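Local coordinates for uncharacterized protein (Bacteroides caccae, PDB 3NO2) that is of unknown function but folds as a six-bladed beta-propeller, a scaffold that in other proteins often serves binding or catalysis, at residues 69-72 against 78-81; 91-96 against 128-133; 180-183 against 188-191. All blocks are in the same frame, centred on the assembly; numbering follows the deposited sequence.

Contact 1. Residues 69-72 against 78-81; sequences WNIA and EMQT
Glu78 OE1 is gripped by Gln80 NE2 at 3.0 Å and by His124 ND1, and between these two residues Met79 turns the other way and reaches Ile71 on the neighbouring blade. Gln80 NE2, itself shared with Glu38 OE1, comes in on the anti side of Glu78 OE1, 28° out of the carboxylate plane, and the oxygen lies in the amide plane of Gln80. Across the contact there is no hydrogen bond. Selenomethionine Met79 leaves its strand with CG anti to the backbone N (chi1 -170°), then bends at both following torsions, which carries the methyl CE up to the 69-72 strand. CE lies 3.5 Å from Ile71 O and 3.8 Å from Ile71 CG2, the branch of Ile71 that stands anti to its backbone N. Val92 and Trp94 of its own sheet and Ala58 of the adjoining one also touch the Met79 side chain, while Ile71 rests on Leu102 and Val104. The join thus sets one methyl against both a methyl branch and a carbonyl oxygen of Ile71: close packing without a hydrogen bond links the blades here, and directional bonds of Glu78 and Gln80 fix the 78-81 strand.

Contact 2. Residues 91-96 against 128-133; sequences LVAWCG and RQINKN
Adjacent blades of the beta-propeller pack here, with Leu91 and Ala93 of strand 90-95, the second strand of one sheet, facing Ile130 just ahead of strand 131-132, the innermost strand of the next. The backbones stand apart, with Ala93 CA and Ile130 CA 7.3 Å from each other, so side chains bridge them and no hydrogen bond crosses. Ile130 carries most of the contact from its side. Its CG1 is anti to the carbonyl carbon and the chain runs on extended (chi2 178°), placing CD1 3.8 Å from Ala93 CB; the small methyl of Ala93 meets it from strand 90-95. Leu91, in the conformer described of two modelled, sends CD2 to the backbone end of Ile130, 3.9 Å from Ile130 O and 4.3 Å from Ile130 CG2. The same methyl also comes within 4.3 Å of Asn131 CA, so Leu91 covers the step from Ile130 into the strand that follows. Tyr138 and Val140 of strand 138-142 also touch Ile130.

Polar groups tether the incoming segment. Thr81 OG1, in the same sheet as Ala93, bonds both Arg128 O and Ile130 N, and Arg83 NE bonds Ile130 O, the same oxygen that Leu91 CD2 approaches, so the backbone around Ile130 is held at several points. Lys132, fully extended, takes NZ to a salt bridge with Glu103 on strand 99-104, in the sheet of Leu91. Asn131 folds its side chain back along its own backbone: Lys132 N donates to Asn131 OD1 at 2.8 Å, with an N-H...O angle of 148°, approaching 30° out of the carbonyl plane.

Contact 3. Residues 180-183 against 188-191; sequences VACG and FVQL
Val180 and Val189 face each other as an antiparallel hydrogen-bonded pair, and the shape of the contact follows from their branches. Val180 N donates to Val189 O at 2.8 Å and Val189 N returns a bond to Val180 O at 3.0 Å, both with an N-H...O angle of 161°. On the valine face, chi1 of -63° stands CG1 of Val189 anti to the carbonyl carbon, which puts CG2 between the backbone N and the carbonyl carbon; this bump slots between Val180 and Cys182, with Val180 CB 3.9 Å and Cys182 SG 4.4 Å from Val189 CG2. Val180 CG2 points along the same face to Leu191 CD1, 3.8 Å away, as the two side chains run aslant. Leu163 covers both valines.

The other face carries Ala181 and Phe188, a non-hydrogen-bonded pair with CA atoms 4.5 Å apart. Phe188 CB presses close to Val180 O, 3.2 Å away, but its ring leads away from 180-183, and the side chain touches Leu218, Val202 and Leu179. Apolar side chains thus meet on both faces around the Val180-Val189 pair. Such a hairpin, from the middle strands of a four-stranded antiparallel sheet, is typical of a beta-propeller blade.

In the fold
The three contacts follow one another along the chain and sample successive parts of the propeller ring. Contacts 1 and 2 adjoin, their centres about 10 Å apart, and share the sheet of strands 78-84, 90-95, 99-104 and 110-116: contact 1 joins it to the preceding blade, contact 2 to the following one. Glu78 O and Cys95 N, 2.8 Å apart and probably hydrogen-bonded, link the two directly. Contact 3 lies within a single blade, the sheet 169-203, its centre about 16 Å from that of contact 2 and about 25 Å from that of contact 1, on the opposite side of the chain's centre from contact 1. Together they represent packing between blades and hydrogen bonding within one, the two kinds of join that build the six-bladed ring.

Contact 1. Residues 69-72 against 78-81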
loop_
_atom_site.group_PDB
_atom_site.type_symbol
_atom_site.label_atom_id
_atom_site.label_comp_id
_atom_site.label_asym_id
_atom_site.label_seq_id
_atom_site.Cartn_x
_atom_site.Cartn_y
_atom_site.Cartn_z
ATOM N N TRP A 69 -12.153 5.969 -15.473
ATOM C CA TRP A 69 -11.800 7.340 -15.168
ATOM C C TRP A 69 -10.321 7.405 -14.814
ATOM O O TRP A 69 -9.716 6.394 -14.496
ATOM C CB TRP A 69 -12.634 7.930 -14.027
ATOM C CG TRP A 69 -12.666 7.253 -12.704
ATOM C CD1 TRP A 69 -13.652 6.454 -12.242
ATOM C CD2 TRP A 69 -11.709 7.347 -11.644
ATOM N NE1 TRP A 69 -13.393 6.062 -10.984
ATOM C CE2 TRP A 69 -12.195 6.589 -10.563
ATOM C CE3 TRP A 69 -10.476 8.013 -11.493
ATOM C CZ2 TRP A 69 -11.489 6.473 -9.358
ATOM C CZ3 TRP A 69 -9.797 7.902 -10.288
ATOM C CH2 TRP A 69 -10.297 7.098 -9.253
ATOM N N ASN A 70 -9.787 8.619 -14.867
ATOM C CA ASN A 70 -8.367 8.891 -14.631
ATOM C C ASN A 70 -8.241 10.257 -14.012
ATOM O O ASN A 70 -8.970 11.209 -14.394
ATOM C CB ASN A 70 -7.613 8.902 -15.953
ATOM C CG ASN A 70 -6.157 9.119 -15.799
ATOM O OD1 ASN A 70 -5.476 8.270 -15.212
ATOM N ND2 ASN A 70 -5.632 10.249 -16.269
ATOM N N ILE A 71 -7.340 10.387 -13.051
ATOM C CA ILE A 71 -6.945 11.681 -12.489
ATOM C C ILE A 71 -5.438 11.816 -12.609
ATOM O O ILE A 71 -4.690 10.970 -12.088
ATOM C CB ILE A 71 -7.387 11.823 -11.045
ATOM C CG1 ILE A 71 -8.919 11.734 -10.960
ATOM C CG2 ILE A 71 -6.825 13.180 -10.439
ATOM C CD1 ILE A 71 -9.442 11.723 -9.467
ATOM N N ALA A 72 -4.963 12.853 -13.290
ATOM C CA ALA A 72 -3.547 13.137 -13.406
ATOM C C ALA A 72 -3.011 13.829 -12.169
ATOM O O ALA A 72 -3.684 14.708 -11.578
ATOM C CB ALA A 72 -3.307 14.007 -14.651
ATOM N N GLU A 78 3.522 13.257 -7.296
ATOM C CA GLU A 78 3.519 11.805 -7.442
ATOM C C GLU A 78 2.277 11.235 -6.788
ATOM O O GLU A 78 2.112 11.206 -5.543
ATOM C CB GLU A 78 4.753 11.176 -6.816
ATOM C CG GLU A 78 6.070 11.640 -7.417
ATOM C CD GLU A 78 7.264 10.843 -6.929
ATOM O OE1 GLU A 78 7.104 9.860 -6.195
ATOM O OE2 GLU A 78 8.400 11.229 -7.329
HETATM N N MSE A 79 1.383 10.683 -7.607
HETATM C CA MSE A 79 0.202 9.993 -7.119
HETATM C C MSE A 79 0.649 8.614 -6.646
HETATM O O MSE A 79 1.004 7.750 -7.459
HETATM C CB MSE A 79 -0.802 9.842 -8.267
HETATM C CG MSE A 79 -2.129 9.359 -7.789
HETATM SE SE MSE A 79 -3.307 10.730 -7.046
HETATM C CE MSE A 79 -4.011 11.410 -8.677
ATOM N N GLN A 80 0.583 8.393 -5.337
ATOM C CA GLN A 80 1.103 7.180 -4.730
ATOM C C GLN A 80 0.089 6.410 -3.896
ATOM O O GLN A 80 0.359 5.249 -3.606
ATOM C CB GLN A 80 2.328 7.462 -3.870
ATOM C CG GLN A 80 3.534 7.993 -4.635
ATOM C CD GLN A 80 4.340 6.961 -5.369
ATOM O OE1 GLN A 80 3.982 5.804 -5.449
ATOM N NE2 GLN A 80 5.439 7.403 -5.962
ATOM N N THR A 81 -1.041 7.015 -3.507
ATOM C CA THR A 81 -2.122 6.360 -2.811
ATOM C C THR A 81 -3.258 6.072 -3.760
ATOM O O THR A 81 -3.632 6.921 -4.559
ATOM C CB THR A 81 -2.670 7.285 -1.696
ATOM O OG1 THR A 81 -1.678 7.539 -0.689
ATOM C CG2 THR A 81 -3.912 6.728 -1.008
#

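Contact 2. Residues 91-96 against 128-133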
loop_
_atom_site.group_PDB
_atom_site.type_symbol
_atom_site.label_atom_id
_atom_site.label_comp_id
_atom_site.label_asym_id
_atom_site.label_seq_id
_atom_site.Cartn_x
_atom_site.Cartn_y
_atom_site.Cartn_z
ATOM N N LEU A 91 -10.069 6.523 -2.502
ATOM C CA LEU A 91 -9.202 7.517 -1.881
ATOM C C LEU A 91 -7.930 7.471 -2.728
ATOM O O LEU A 91 -7.314 6.393 -2.923
ATOM C CB LEU A 91 -8.874 7.165 -0.423
ATOM C CG LEU A 91 -7.990 8.145 0.370
ATOM C CD1 LEU A 91 -8.763 9.386 0.810
ATOM C CD2 LEU A 91 -7.367 7.480 1.602
ATOM N N VAL A 92 -7.526 8.624 -3.266
ATOM C CA VAL A 92 -6.245 8.752 -3.963
ATOM C C VAL A 92 -5.483 9.925 -3.392
ATOM O O VAL A 92 -6.067 10.823 -2.786
ATOM C CB VAL A 92 -6.417 8.888 -5.468
ATOM C CG1 VAL A 92 -7.158 7.662 -6.078
ATOM C CG2 VAL A 92 -7.105 10.221 -5.864
ATOM N N ALA A 93 -4.179 9.998 -3.583
ATOM C CA ALA A 93 -3.399 11.102 -3.044
ATOM C C ALA A 93 -2.075 11.254 -3.776
ATOM O O ALA A 93 -1.464 10.252 -4.147
ATOM C CB ALA A 93 -3.136 10.954 -1.511
ATOM N N TRP A 94 -1.627 12.508 -3.901
ATOM C CA TRP A 94 -0.341 12.812 -4.474
ATOM C C TRP A 94 0.563 13.567 -3.520
ATOM O O TRP A 94 0.170 14.484 -2.794
ATOM C CB TRP A 94 -0.447 13.516 -5.836
ATOM C CG TRP A 94 -0.937 14.923 -5.887
ATOM C CD1 TRP A 94 -0.305 16.063 -5.486
ATOM C CD2 TRP A 94 -2.185 15.352 -6.464
ATOM N NE1 TRP A 94 -1.074 17.162 -5.762
ATOM C CE2 TRP A 94 -2.224 16.749 -6.379
ATOM C CE3 TRP A 94 -3.245 14.678 -7.058
ATOM C CZ2 TRP A 94 -3.311 17.490 -6.863
ATOM C CZ3 TRP A 94 -4.327 15.433 -7.570
ATOM C CH2 TRP A 94 -4.335 16.808 -7.437
ATOM N N CYS A 95 1.833 13.164 -3.553
ATOM C CA CYS A 95 2.928 13.892 -2.957
ATOM C C CYS A 95 3.184 15.146 -3.747
ATOM O O CYS A 95 3.098 15.130 -4.986
ATOM C CB CYS A 95 4.190 13.032 -2.972
ATOM S SG CYS A 95 3.916 11.391 -2.176
ATOM N N GLY A 96 3.489 16.231 -3.064
ATOM C CA GLY A 96 3.764 17.500 -3.750
ATOM C C GLY A 96 3.739 18.651 -2.779
ATOM O O GLY A 96 4.033 18.507 -1.574
ATOM N N ARG A 128 3.606 7.053 0.600
ATOM C CA ARG A 128 3.111 6.088 -0.365
ATOM C C ARG A 128 1.615 5.898 -0.114
ATOM O O ARG A 128 0.804 6.543 -0.822
ATOM C CB ARG A 128 3.930 4.805 -0.350
ATOM C CG ARG A 128 5.370 5.046 -0.766
ATOM C CD ARG A 128 5.513 5.435 -2.237
ATOM N NE ARG A 128 6.913 5.705 -2.595
ATOM C CZ ARG A 128 7.551 6.841 -2.436
ATOM N NH1 ARG A 128 6.943 7.907 -1.976
ATOM N NH2 ARG A 128 8.861 6.882 -2.678
ATOM N N GLN A 129 1.191 5.101 0.873
ATOM C CA GLN A 129 -0.220 4.765 1.057
ATOM C C GLN A 129 -0.819 5.464 2.285
ATOM O O GLN A 129 -0.631 5.028 3.419
ATOM C CB GLN A 129 -0.386 3.252 1.236
ATOM C CG GLN A 129 0.212 2.421 0.121
ATOM C CD GLN A 129 -0.341 0.991 0.103
ATOM O OE1 GLN A 129 -0.890 0.495 1.095
ATOM N NE2 GLN A 129 -0.181 0.292 -1.020
ATOM N N ILE A 130 -1.553 6.528 2.044
ATOM C CA ILE A 130 -2.375 7.192 3.032
ATOM C C ILE A 130 -3.616 6.335 3.300
ATOM O O ILE A 130 -4.056 5.580 2.441
ATOM C CB ILE A 130 -2.731 8.599 2.540
ATOM C CG1 ILE A 130 -1.478 9.474 2.499
ATOM C CG2 ILE A 130 -3.832 9.247 3.401
ATOM C CD1 ILE A 130 -1.694 10.926 1.963
ATOM N N ASN A 131 -4.146 6.410 4.505
ATOM C CA ASN A 131 -5.353 5.709 4.912
ATOM C C ASN A 131 -6.255 6.696 5.691
ATOM O O ASN A 131 -5.866 7.806 5.992
ATOM C CB ASN A 131 -4.983 4.447 5.728
ATOM C CG ASN A 131 -6.018 3.353 5.621
ATOM O OD1 ASN A 131 -7.145 3.562 5.173
ATOM N ND2 ASN A 131 -5.591 2.146 5.959
ATOM N N LYS A 132 -7.486 6.279 5.944
ATOM C CA LYS A 132 -8.515 7.084 6.608
ATOM C C LYS A 132 -8.948 6.334 7.868
ATOM O O LYS A 132 -9.277 5.153 7.771
ATOM C CB LYS A 132 -9.656 7.301 5.650
ATOM C CG LYS A 132 -10.727 8.285 6.179
ATOM C CD LYS A 132 -11.822 8.535 5.133
ATOM C CE LYS A 132 -12.821 9.535 5.634
ATOM N NZ LYS A 132 -13.889 9.812 4.598
ATOM N N ASN A 133 -8.969 7.013 9.007
ATOM C CA ASN A 133 -9.279 6.329 10.264
ATOM C C ASN A 133 -10.762 6.529 10.606
ATOM O O ASN A 133 -11.519 7.132 9.855
ATOM C CB ASN A 133 -8.332 6.780 11.371
ATOM C CG ASN A 133 -8.479 8.235 11.769
ATOM O OD1 ASN A 133 -9.489 8.888 11.511
ATOM N ND2 ASN A 133 -7.466 8.741 12.505
#

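Contact 3. Residues 180-183 against 188-191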
loop_
_atom_site.group_PDB
_atom_site.type_symbol
_atom_site.label_atom_id
_atom_site.label_comp_id
_atom_site.label_asym_id
_atom_site.label_seq_id
_atom_site.Cartn_x
_atom_site.Cartn_y
_atom_site.Cartn_z
ATOM N N VAL A 180 1.589 -0.318 11.016
ATOM C CA VAL A 180 2.310 0.585 10.092
ATOM C C VAL A 180 3.547 -0.140 9.570
ATOM O O VAL A 180 4.418 -0.577 10.340
ATOM C CB VAL A 180 2.691 1.903 10.749
ATOM C CG1 VAL A 180 3.400 2.839 9.749
ATOM C CG2 VAL A 180 1.431 2.591 11.359
ATOM N N ALA A 181 3.597 -0.292 8.239
ATOM C CA ALA A 181 4.709 -0.869 7.533
ATOM C C ALA A 181 5.867 0.127 7.539
ATOM O O ALA A 181 5.677 1.278 7.124
ATOM C CB ALA A 181 4.328 -1.169 6.093
ATOM N N CYS A 182 7.045 -0.285 7.992
ATOM C CA CYS A 182 8.158 0.685 8.127
ATOM C C CYS A 182 9.243 0.592 7.056
ATOM O O CYS A 182 10.339 1.097 7.225
ATOM C CB CYS A 182 8.710 0.678 9.552
ATOM S SG CYS A 182 7.548 1.270 10.787
ATOM N N GLY A 183 8.913 0.021 5.902
ATOM C CA GLY A 183 9.772 0.127 4.747
ATOM C C GLY A 183 11.157 -0.448 4.991
ATOM O O GLY A 183 11.306 -1.610 5.332
ATOM N N PHE A 188 7.463 -3.893 10.993
ATOM C CA PHE A 188 6.258 -3.115 11.141
ATOM C C PHE A 188 5.911 -2.922 12.597
ATOM O O PHE A 188 6.455 -3.647 13.470
ATOM C CB PHE A 188 5.089 -3.729 10.357
ATOM C CG PHE A 188 4.641 -5.091 10.792
ATOM C CD1 PHE A 188 3.620 -5.237 11.725
ATOM C CD2 PHE A 188 5.143 -6.215 10.179
ATOM C CE1 PHE A 188 3.143 -6.498 12.040
ATOM C CE2 PHE A 188 4.659 -7.475 10.506
ATOM C CZ PHE A 188 3.681 -7.599 11.421
ATOM N N VAL A 189 5.064 -1.966 12.895
ATOM C CA VAL A 189 4.657 -1.708 14.276
ATOM C C VAL A 189 3.140 -1.755 14.377
ATOM O O VAL A 189 2.435 -1.594 13.381
ATOM C CB VAL A 189 5.165 -0.363 14.808
ATOM C CG1 VAL A 189 6.701 -0.345 14.828
ATOM C CG2 VAL A 189 4.578 0.796 13.959
ATOM N N GLN A 190 2.649 -2.029 15.588
ATOM C CA GLN A 190 1.256 -1.886 15.917
ATOM C C GLN A 190 1.102 -0.644 16.794
ATOM O O GLN A 190 1.822 -0.540 17.812
ATOM C CB GLN A 190 0.773 -3.153 16.627
ATOM C CG GLN A 190 -0.695 -3.110 17.011
ATOM C CD GLN A 190 -1.179 -4.418 17.629
ATOM O OE1 GLN A 190 -0.625 -5.477 17.354
ATOM N NE2 GLN A 190 -2.232 -4.342 18.453
ATOM N N LEU A 191 0.196 0.238 16.406
ATOM C CA LEU A 191 -0.109 1.467 17.137
ATOM C C LEU A 191 -1.468 1.376 17.808
ATOM O O LEU A 191 -2.455 1.024 17.170
ATOM C CB LEU A 191 -0.165 2.677 16.211
ATOM C CG LEU A 191 1.115 3.035 15.498
ATOM C CD1 LEU A 191 0.898 4.363 14.708
ATOM C CD2 LEU A 191 2.271 3.149 16.455
#